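Local coordinates for putative lipoprotein (Bacteroides fragilis, PDB 4GBS) that is of unknown function but, as a member of the HmuY family of lipoproteins, probably binds haem for its uptake, at residues 44-47 with 48-51. Sequence-based numbering, arbitrary orientation.
Sequences YINL and HTLQ
The side-chain oxygen of Asn-46 reaches over the backbone amides of His-48 and Thr-49. Its CG stands anti to the backbone N (chi1 -168°), beside the carbonyl carbon. This carries OD1 to the amides of the second and third residues on. Thr-49 N donates to Asn-46 OD1 at 3.1 Å, from well above the plane of the side-chain amide. His-48 N makes a second, weak bond to Asn-46 OD1 at 3.0 Å. One oxygen thus accepts two successive backbone N-H groups of the loop. Asn-46 ND2 has a weak bond to Thr-67 OG1, a partner beyond the turn.

The side chain of Thr-49 crosses that of Asn-46 at a slant. Thr-49 OG1 lies 3.1 Å from Asn-46 CG, but it does not bond to the amide. It donates to Gln-51 OE1 at 3.0 Å, from above the plane of that amide. His-48 CB lies 3.2 Å from Asn-46 OD1. The ring of His-48 is held by two acids, Asp-69 at ND1 and Asp-169 at NE2. Leu-50 turns CD2 to within 3.4 Å of Leu-47 O. Leu-47 and Leu-50 both pack on Phe-20 and Tyr-194.

Asn-46 and Gln-51 close the loop as an antiparallel hydrogen-bonded pair. Asn-46 N bonds to Gln-51 O at 2.8 Å, and Gln-51 N returns a bond to Asn-46 O. Leu-50 N adds a weak bond to Asn-46 O, at 2.8 Å. Leu-50 has positive phi (57°), in the left-handed region. It faces Asn-46 together with Gln-51, which makes a G1 beta bulge. The whole is a beta hairpin with a four-residue loop, 47-50, linking antiparallel strands 43-46 and 51-54. Its Asx turn rests on the weak His-48 N bond and is reinforced by that from Thr-49 N.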
loop_
_atom_site.group_PDB
_atom_site.type_symbol
_atom_site.label_atom_id
_atom_site.label_comp_id
_atom_site.label_asym_id
_atom_site.label_seq_id
_atom_site.Cartn_x
_atom_site.Cartn_y
_atom_site.Cartn_z
ATOM N N TYR A 44 7.075 2.068 -5.569
ATOM C CA TYR A 44 6.034 2.289 -6.566
ATOM C C TYR A 44 5.632 0.977 -7.208
ATOM O O TYR A 44 6.485 0.178 -7.587
ATOM C CB TYR A 44 6.507 3.293 -7.632
ATOM C CG TYR A 44 6.916 4.625 -7.042
ATOM C CD1 TYR A 44 5.972 5.629 -6.807
ATOM C CD2 TYR A 44 8.244 4.883 -6.702
ATOM C CE1 TYR A 44 6.341 6.854 -6.248
ATOM C CE2 TYR A 44 8.627 6.111 -6.162
ATOM C CZ TYR A 44 7.672 7.096 -5.941
ATOM O OH TYR A 44 8.046 8.307 -5.400
ATOM N N ILE A 45 4.314 0.757 -7.297
ATOM C CA ILE A 45 3.711 -0.435 -7.870
ATOM C C ILE A 45 2.893 -0.021 -9.073
ATOM O O ILE A 45 2.059 0.882 -8.985
ATOM C CB ILE A 45 2.853 -1.192 -6.815
ATOM C CG1 ILE A 45 3.655 -1.471 -5.519
ATOM C CG2 ILE A 45 2.237 -2.469 -7.394
ATOM C CD1 ILE A 45 2.910 -1.205 -4.307
ATOM N N ASN A 46 3.129 -0.686 -10.192
ATOM C CA ASN A 46 2.372 -0.459 -11.402
ATOM C C ASN A 46 1.643 -1.768 -11.730
ATOM O O ASN A 46 2.250 -2.746 -12.181
ATOM C CB ASN A 46 3.274 0.039 -12.532
ATOM C CG ASN A 46 2.534 0.569 -13.725
ATOM O OD1 ASN A 46 1.476 0.067 -14.121
ATOM N ND2 ASN A 46 3.125 1.555 -14.371
ATOM N N LEU A 47 0.337 -1.780 -11.430
ATOM C CA LEU A 47 -0.564 -2.904 -11.637
ATOM C C LEU A 47 -0.911 -3.079 -13.123
ATOM O O LEU A 47 -1.321 -4.166 -13.525
ATOM C CB LEU A 47 -1.842 -2.690 -10.809
ATOM C CG LEU A 47 -1.695 -2.784 -9.280
ATOM C CD1 LEU A 47 -2.954 -2.339 -8.595
ATOM C CD2 LEU A 47 -1.336 -4.188 -8.834
ATOM N N HIS A 48 -0.734 -2.025 -13.935
ATOM C CA HIS A 48 -0.969 -2.056 -15.373
ATOM C C HIS A 48 0.150 -2.806 -16.093
ATOM O O HIS A 48 -0.135 -3.591 -17.004
ATOM C CB HIS A 48 -1.092 -0.636 -15.954
ATOM C CG HIS A 48 -2.322 0.119 -15.550
ATOM N ND1 HIS A 48 -2.485 0.613 -14.257
ATOM C CD2 HIS A 48 -3.370 0.528 -16.305
ATOM C CE1 HIS A 48 -3.637 1.266 -14.262
ATOM N NE2 HIS A 48 -4.209 1.240 -15.474
ATOM N N THR A 49 1.422 -2.542 -15.713
ATOM C CA THR A 49 2.596 -3.143 -16.366
ATOM C C THR A 49 3.205 -4.295 -15.532
ATOM O O THR A 49 4.116 -4.969 -16.026
ATOM C CB THR A 49 3.678 -2.075 -16.632
ATOM O OG1 THR A 49 4.121 -1.499 -15.403
ATOM C CG2 THR A 49 3.214 -0.975 -17.589
ATOM N N LEU A 50 2.702 -4.525 -14.284
ATOM C CA LEU A 50 3.177 -5.548 -13.329
ATOM C C LEU A 50 4.675 -5.315 -13.072
ATOM O O LEU A 50 5.504 -6.224 -13.177
ATOM C CB LEU A 50 2.882 -6.986 -13.806
ATOM C CG LEU A 50 1.433 -7.268 -14.188
ATOM C CD1 LEU A 50 1.259 -8.688 -14.653
ATOM C CD2 LEU A 50 0.486 -6.963 -13.048
ATOM N N GLN A 51 4.997 -4.060 -12.748
ATOM C CA GLN A 51 6.345 -3.565 -12.503
ATOM C C GLN A 51 6.436 -2.788 -11.186
ATOM O O GLN A 51 5.473 -2.146 -10.739
ATOM C CB GLN A 51 6.807 -2.663 -13.657
ATOM C CG GLN A 51 7.010 -3.378 -14.989
ATOM C CD GLN A 51 7.367 -2.419 -16.100
ATOM O OE1 GLN A 51 6.982 -1.239 -16.099
ATOM N NE2 GLN A 51 8.059 -2.923 -17.115
#